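Local atomic coordinates of leucine-rich repeat protein TpLRR (Treponema pallidum, PDB entry 6MLX), a protein that is of unknown function but folds as a secreted, probably periplasmic, leucine-rich repeat protein of the BspA type. Residues Q12-I24 / V35-E47. Sequence-based numbering, arbitrary orientation.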
ATOM      1  N   GLN A  12      -6.366   7.697  20.447  1.00 30.98           N
ATOM      2  CA  GLN A  12      -6.363   9.148  20.420  1.00 30.88           C
ATOM      3  C   GLN A  12      -6.786   9.609  19.032  1.00 30.90           C
ATOM      4  O   GLN A  12      -6.402   9.003  18.018  1.00 30.89           O
ATOM      5  CB  GLN A  12      -4.975   9.698  20.758  1.00 30.63           C
ATOM      6  CG  GLN A  12      -4.455   9.192  22.087  1.00 30.67           C
ATOM      7  CD  GLN A  12      -3.139   9.810  22.493  1.00 30.59           C
ATOM      8  OE1 GLN A  12      -2.415  10.392  21.675  1.00 30.35           O
ATOM      9  NE2 GLN A  12      -2.821   9.694  23.774  1.00 30.50           N
ATOM     10  N   TYR A  13      -7.560  10.697  18.995  1.00 30.59           N
ATOM     11  CA  TYR A  13      -8.177  11.182  17.766  1.00 30.56           C
ATOM     12  C   TYR A  13      -8.394  12.683  17.846  1.00 30.55           C
ATOM     13  O   TYR A  13      -8.420  13.275  18.929  1.00 30.51           O
ATOM     14  CB  TYR A  13      -9.533  10.509  17.497  1.00 30.71           C
ATOM     15  CG  TYR A  13     -10.528  10.682  18.624  1.00 30.82           C
ATOM     16  CD1 TYR A  13     -11.424  11.744  18.643  1.00 30.85           C
ATOM     17  CD2 TYR A  13     -10.567   9.778  19.672  1.00 30.91           C
ATOM     18  CE1 TYR A  13     -12.337  11.897  19.693  1.00 30.88           C
ATOM     19  CE2 TYR A  13     -11.465   9.918  20.712  1.00 31.01           C
ATOM     20  CZ  TYR A  13     -12.347  10.981  20.719  1.00 31.07           C
ATOM     21  OH  TYR A  13     -13.233  11.105  21.769  1.00 31.12           O
ATOM     22  N   GLY A  14      -8.560  13.286  16.666  1.00 30.49           N
ATOM     23  CA  GLY A  14      -9.003  14.659  16.555  1.00 30.43           C
ATOM     24  C   GLY A  14     -10.198  14.769  15.625  1.00 30.58           C
ATOM     25  O   GLY A  14     -10.687  13.773  15.078  1.00 30.63           O
ATOM     26  N   LEU A  15     -10.674  16.003  15.483  1.00 30.56           N
ATOM     27  CA  LEU A  15     -11.697  16.330  14.504  1.00 30.53           C
ATOM     28  C   LEU A  15     -11.040  16.654  13.168  1.00 30.45           C
ATOM     29  O   LEU A  15      -9.884  17.098  13.101  1.00 30.27           O
ATOM     30  CB  LEU A  15     -12.554  17.523  14.960  1.00 30.45           C
ATOM     31  CG  LEU A  15     -13.805  17.272  15.815  1.00 30.63           C
ATOM     32  CD1 LEU A  15     -14.721  18.499  15.860  1.00 30.51           C
ATOM     33  CD2 LEU A  15     -14.589  16.067  15.311  1.00 30.75           C
ATOM     34  N   THR A  16     -11.787  16.399  12.093  1.00 30.88           N
ATOM     35  CA  THR A  16     -11.404  16.869  10.776  1.00 30.79           C
ATOM     36  C   THR A  16     -11.700  18.371  10.651  1.00 30.66           C
ATOM     37  O   THR A  16     -12.558  18.899  11.367  1.00 30.59           O
ATOM     38  CB  THR A  16     -12.169  16.087   9.719  1.00 30.81           C
ATOM     39  OG1 THR A  16     -11.610  16.358   8.423  1.00 30.66           O
ATOM     40  CG2 THR A  16     -13.655  16.476   9.732  1.00 30.67           C
ATOM     41  N   PRO A  17     -10.965  19.102   9.762  1.00 30.73           N
ATOM     42  CA  PRO A  17     -11.225  20.542   9.590  1.00 30.42           C
ATOM     43  C   PRO A  17     -12.690  20.980   9.535  1.00 30.35           C
ATOM     44  O   PRO A  17     -13.044  21.986  10.170  1.00 30.41           O
ATOM     45  CB  PRO A  17     -10.492  20.846   8.281  1.00 29.99           C
ATOM     46  CG  PRO A  17      -9.286  19.937   8.370  1.00 30.35           C
ATOM     47  CD  PRO A  17      -9.675  18.812   9.361  1.00 30.69           C
ATOM     48  N   ASP A  18     -13.571  20.270   8.838  1.00 30.47           N
ATOM     49  CA  ASP A  18     -14.947  20.744   8.761  1.00 30.40           C
ATOM     50  C   ASP A  18     -15.867  20.080   9.787  1.00 30.78           C
ATOM     51  O   ASP A  18     -17.090  20.053   9.578  1.00 30.73           O
ATOM     52  CB  ASP A  18     -15.500  20.579   7.343  1.00 30.23           C
ATOM     53  CG  ASP A  18     -15.341  21.858   6.501  1.00 29.88           C
ATOM     54  OD1 ASP A  18     -15.530  22.977   7.050  1.00 29.79           O
ATOM     55  OD2 ASP A  18     -15.031  21.757   5.290  1.00 29.71           O
ATOM     56  N   ARG A  19     -15.308  19.551  10.887  1.00 30.02           N
ATOM     57  CA  ARG A  19     -16.071  19.181  12.089  1.00 30.25           C
ATOM     58  C   ARG A  19     -17.117  18.100  11.815  1.00 30.42           C
ATOM     59  O   ARG A  19     -18.148  18.026  12.499  1.00 30.48           O
ATOM     60  CB  ARG A  19     -16.753  20.402  12.733  1.00 30.30           C
ATOM     61  CG  ARG A  19     -15.941  21.148  13.791  1.00 30.36           C
ATOM     62  CD  ARG A  19     -14.706  21.837  13.206  1.00 30.18           C
ATOM     63  NE  ARG A  19     -14.188  22.892  14.090  1.00 30.17           N
ATOM     64  CZ  ARG A  19     -13.056  23.559  13.872  1.00 29.89           C
ATOM     65  NH1 ARG A  19     -12.652  24.503  14.730  1.00 29.82           N
ATOM     66  NH2 ARG A  19     -12.324  23.276  12.798  1.00 29.71           N
ATOM     67  N   ASP A  20     -16.862  17.244  10.830  1.00 30.91           N
ATOM     68  CA  ASP A  20     -17.805  16.216  10.418  1.00 30.91           C
ATOM     69  C   ASP A  20     -17.257  14.801  10.545  1.00 30.97           C
ATOM     70  O   ASP A  20     -18.001  13.840  10.299  1.00 31.00           O
ATOM     71  CB  ASP A  20     -18.223  16.472   8.965  1.00 30.65           C
ATOM     72  CG  ASP A  20     -17.031  16.558   8.032  1.00 30.54           C
ATOM     73  OD1 ASP A  20     -16.223  17.495   8.202  1.00 30.46           O
ATOM     74  OD2 ASP A  20     -16.906  15.700   7.123  1.00 30.68           O
ATOM     75  N   GLY A  21     -15.984  14.640  10.900  1.00 30.76           N
ATOM     76  CA  GLY A  21     -15.377  13.321  10.939  1.00 30.90           C
ATOM     77  C   GLY A  21     -14.212  13.250  11.901  1.00 30.92           C
ATOM     78  O   GLY A  21     -13.618  14.266  12.278  1.00 30.87           O
ATOM     79  N   ILE A  22     -13.880  12.018  12.279  1.00 30.70           N
ATOM     80  CA  ILE A  22     -12.842  11.721  13.262  1.00 30.75           C
ATOM     81  C   ILE A  22     -11.592  11.254  12.527  1.00 30.83           C
ATOM     82  O   ILE A  22     -11.670  10.380  11.650  1.00 30.84           O
ATOM     83  CB  ILE A  22     -13.326  10.651  14.263  1.00 30.97           C
ATOM     84  CG1 ILE A  22     -14.575  11.128  15.015  1.00 30.95           C
ATOM     85  CG2 ILE A  22     -12.226  10.278  15.254  1.00 30.98           C
ATOM     86  CD1 ILE A  22     -14.382  12.447  15.732  1.00 30.81           C
ATOM     87  N   ILE A  23     -10.448  11.847  12.870  1.00 30.50           N
ATOM     88  CA  ILE A  23      -9.129  11.423  12.414  1.00 30.43           C
ATOM     89  C   ILE A  23      -8.465  10.659  13.551  1.00 30.48           C
ATOM     90  O   ILE A  23      -8.287  11.207  14.645  1.00 30.40           O
ATOM     91  CB  ILE A  23      -8.266  12.627  12.011  1.00 30.32           C
ATOM     92  CG1 ILE A  23      -8.927  13.408  10.866  1.00 30.25           C
ATOM     93  CG2 ILE A  23      -6.808  12.176  11.715  1.00 30.26           C
ATOM     94  CD1 ILE A  23      -8.303  14.772  10.578  1.00 30.20           C
ATOM     95  N   ILE A  24      -8.092   9.405  13.310  1.00 30.39           N
ATOM     96  CA  ILE A  24      -7.440   8.600  14.343  1.00 30.38           C
ATOM     97  C   ILE A  24      -5.946   8.907  14.328  1.00 30.34           C
ATOM     98  O   ILE A  24      -5.268   8.700  13.316  1.00 30.26           O
ATOM     99  CB  ILE A  24      -7.698   7.102  14.133  1.00 30.56           C
ATOM    100  CG1 ILE A  24      -9.190   6.799  14.191  1.00 30.67           C
ATOM    101  CG2 ILE A  24      -6.968   6.278  15.192  1.00 30.56           C
ATOM    102  CD1 ILE A  24      -9.812   7.012  15.546  1.00 30.69           C
ATOM    103  N   VAL A  35     -10.437  -3.619  15.276  1.00 32.89           N
ATOM    104  CA  VAL A  35     -11.502  -3.272  14.349  1.00 32.92           C
ATOM    105  C   VAL A  35     -11.776  -1.795  14.594  1.00 32.90           C
ATOM    106  O   VAL A  35     -12.439  -1.426  15.571  1.00 32.86           O
ATOM    107  CB  VAL A  35     -12.763  -4.120  14.544  1.00 32.96           C
ATOM    108  CG1 VAL A  35     -13.847  -3.658  13.576  1.00 32.91           C
ATOM    109  CG2 VAL A  35     -12.456  -5.598  14.351  1.00 33.10           C
ATOM    110  N   LEU A  36     -11.229  -0.953  13.728  1.00 32.40           N
ATOM    111  CA  LEU A  36     -11.388   0.482  13.864  1.00 32.24           C
ATOM    112  C   LEU A  36     -12.866   0.855  13.817  1.00 32.27           C
ATOM    113  O   LEU A  36     -13.556   0.510  12.840  1.00 32.21           O
ATOM    114  CB  LEU A  36     -10.651   1.198  12.742  1.00 32.20           C
ATOM    115  CG  LEU A  36     -10.454   2.674  13.014  1.00 32.07           C
ATOM    116  CD1 LEU A  36      -9.427   2.782  14.117  1.00 32.01           C
ATOM    117  CD2 LEU A  36     -10.009   3.405  11.750  1.00 32.00           C
ATOM    118  N   PRO A  37     -13.384   1.568  14.826  1.00 32.40           N
ATOM    119  CA  PRO A  37     -14.806   1.931  14.818  1.00 32.32           C
ATOM    120  C   PRO A  37     -15.149   2.781  13.605  1.00 32.20           C
ATOM    121  O   PRO A  37     -14.384   3.652  13.190  1.00 32.12           O
ATOM    122  CB  PRO A  37     -14.981   2.722  16.125  1.00 32.34           C
ATOM    123  CG  PRO A  37     -13.612   3.302  16.396  1.00 32.26           C
ATOM    124  CD  PRO A  37     -12.662   2.190  15.956  1.00 32.34           C
ATOM    125  N   SER A  38     -16.315   2.512  13.029  1.00 31.89           N
ATOM    126  CA  SER A  38     -16.783   3.329  11.920  1.00 31.78           C
ATOM    127  C   SER A  38     -17.143   4.736  12.359  1.00 31.63           C
ATOM    128  O   SER A  38     -17.235   5.630  11.512  1.00 31.50           O
ATOM    129  CB  SER A  38     -17.986   2.661  11.268  1.00 31.79           C
ATOM    130  OG  SER A  38     -18.930   2.330  12.269  1.00 31.93           O
ATOM    131  N   GLN A  39     -17.360   4.945  13.657  1.00 31.66           N
ATOM    132  CA  GLN A  39     -17.726   6.259  14.169  1.00 31.60           C
ATOM    133  C   GLN A  39     -17.229   6.418  15.605  1.00 31.68           C
ATOM    134  O   GLN A  39     -17.063   5.435  16.339  1.00 31.80           O
ATOM    135  CB  GLN A  39     -19.255   6.479  14.096  1.00 31.52           C
ATOM    136  CG  GLN A  39     -20.094   5.457  14.854  1.00 31.70           C
ATOM    137  CD  GLN A  39     -20.221   5.784  16.341  1.00 31.92           C
ATOM    138  OE1 GLN A  39     -20.105   6.944  16.745  1.00 31.83           O
ATOM    139  NE2 GLN A  39     -20.448   4.754  17.163  1.00 32.00           N
ATOM    140  N   ILE A  40     -16.976   7.665  15.996  1.00 31.48           N
ATOM    141  CA  ILE A  40     -16.765   8.016  17.396  1.00 31.47           C
ATOM    142  C   ILE A  40     -17.766   9.098  17.762  1.00 31.45           C
ATOM    143  O   ILE A  40     -17.798  10.162  17.129  1.00 31.41           O
ATOM    144  CB  ILE A  40     -15.333   8.489  17.689  1.00 31.49           C
ATOM    145  CG1 ILE A  40     -14.394   7.292  17.774  1.00 31.52           C
ATOM    146  CG2 ILE A  40     -15.281   9.252  19.017  1.00 31.54           C
ATOM    147  CD1 ILE A  40     -13.014   7.662  18.241  1.00 31.52           C
ATOM    148  N   ASP A  41     -18.579   8.823  18.782  1.00 31.20           N
ATOM    149  CA  ASP A  41     -19.589   9.752  19.285  1.00 31.24           C
ATOM    150  C   ASP A  41     -20.362  10.404  18.145  1.00 31.08           C
ATOM    151  O   ASP A  41     -20.485  11.624  18.046  1.00 31.05           O
ATOM    152  CB  ASP A  41     -18.942  10.774  20.218  1.00 31.21           C
ATOM    153  CG  ASP A  41     -18.507  10.131  21.515  1.00 31.33           C
ATOM    154  OD1 ASP A  41     -19.340   9.406  22.113  1.00 31.43           O
ATOM    155  OD2 ASP A  41     -17.330  10.283  21.911  1.00 31.33           O
ATOM    156  N   GLY A  42     -20.883   9.550  17.265  1.00 31.31           N
ATOM    157  CA  GLY A  42     -21.725   9.992  16.182  1.00 31.14           C
ATOM    158  C   GLY A  42     -21.006  10.653  15.037  1.00 31.05           C
ATOM    159  O   GLY A  42     -21.669  11.181  14.139  1.00 31.01           O
ATOM    160  N   LEU A  43     -19.676  10.665  15.035  1.00 31.09           N
ATOM    161  CA  LEU A  43     -19.029  11.148  13.822  1.00 31.03           C
ATOM    162  C   LEU A  43     -18.287  10.011  13.130  1.00 31.08           C
ATOM    163  O   LEU A  43     -17.725   9.139  13.805  1.00 31.20           O
ATOM    164  CB  LEU A  43     -18.056  12.290  14.109  1.00 30.94           C
ATOM    165  CG  LEU A  43     -18.785  13.603  14.362  1.00 31.04           C
ATOM    166  CD1 LEU A  43     -17.814  14.782  14.318  1.00 30.95           C
ATOM    167  CD2 LEU A  43     -19.942  13.777  13.363  1.00 30.91           C
ATOM    168  N   PRO A  44     -18.283   9.979  11.794  1.00 30.93           N
ATOM    169  CA  PRO A  44     -17.601   8.894  11.085  1.00 30.92           C
ATOM    170  C   PRO A  44     -16.084   9.037  11.160  1.00 30.99           C
ATOM    171  O   PRO A  44     -15.533  10.144  11.168  1.00 30.83           O
ATOM    172  CB  PRO A  44     -18.099   9.057   9.646  1.00 30.78           C
ATOM    173  CG  PRO A  44     -18.336  10.534   9.524  1.00 30.63           C
ATOM    174  CD  PRO A  44     -18.933  10.918  10.861  1.00 30.66           C
ATOM    175  N   VAL A  45     -15.412   7.885  11.207  1.00 30.83           N
ATOM    176  CA  VAL A  45     -13.955   7.829  11.258  1.00 30.89           C
ATOM    177  C   VAL A  45     -13.437   7.800   9.821  1.00 30.82           C
ATOM    178  O   VAL A  45     -13.595   6.795   9.117  1.00 30.83           O
ATOM    179  CB  VAL A  45     -13.470   6.612  12.055  1.00 31.03           C
ATOM    180  CG1 VAL A  45     -11.958   6.480  11.948  1.00 31.00           C
ATOM    181  CG2 VAL A  45     -13.897   6.719  13.518  1.00 31.10           C
ATOM    182  N   VAL A  46     -12.805   8.893   9.389  1.00 30.31           N
ATOM    183  CA  VAL A  46     -12.509   9.115   7.974  1.00 30.26           C
ATOM    184  C   VAL A  46     -11.024   9.054   7.632  1.00 30.28           C
ATOM    185  O   VAL A  46     -10.684   9.053   6.434  1.00 30.14           O
ATOM    186  CB  VAL A  46     -13.094  10.456   7.484  1.00 30.09           C
ATOM    187  CG1 VAL A  46     -14.611  10.425   7.565  1.00 30.14           C
ATOM    188  CG2 VAL A  46     -12.543  11.591   8.308  1.00 30.03           C
ATOM    189  N   GLU A  47     -10.130   9.020   8.619  1.00 30.10           N
ATOM    190  CA  GLU A  47      -8.705   9.074   8.325  1.00 30.07           C
ATOM    191  C   GLU A  47      -7.913   8.334   9.396  1.00 30.19           C
ATOM    192  O   GLU A  47      -8.247   8.398  10.584  1.00 30.18           O
ATOM    193  CB  GLU A  47      -8.239  10.526   8.214  1.00 29.95           C
ATOM    194  CG  GLU A  47      -6.744  10.705   8.023  1.00 30.02           C
ATOM    195  CD  GLU A  47      -6.372  12.151   7.739  1.00 29.84           C
ATOM    196  OE1 GLU A  47      -5.211  12.537   7.974  1.00 29.82           O
ATOM    197  OE2 GLU A  47      -7.251  12.906   7.278  1.00 29.71           O
TER
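Ile22 and Val45 pair as neighbours in parallel strands 22-24 and 43-47, and a beta bulge follows at once, since Ile23 pairs with Glu47 and Val46 is the extra residue. Three backbone bonds establish the register: Ile22 N to Pro44 O, Val46 N to Ile22 O (2.9 Å) and Ile24 N to Glu47 O, the last with an N-H...O angle of 169°. The bulge leaves Glu47 N buried without a partner. Two beta hairpins meet here at the N-terminal end of the leucine-rich repeat sheet, strand 43-48 passing the pairing on to strand 70-71.

Ile22 can be traced outward. CB lies 4.0 Å from Val45 CG2. CG1, beside the backbone N (chi1 -60°), lies 3.8 Å from both Ile40 CB and Leu43 CB. The whole side chain crosses those two at about a right angle; CG2 approaches Ile40 CD1, and the tip CD1 turns back to Leu43 CB. On the face of Ile23 and Glu47, the extended glutamate runs alongside the isoleucine, pointing the same way, with Ile23 CD1 3.9 Å from Glu47 OE2. On the side where Ile22 and Val45 lie, Ile40 CD1 makes a CH-pi contact over one face of the Tyr13 ring, 23° off its normal. Its nearest ring atom is Tyr13 CD2, 3.5 Å from Ile40 CD1.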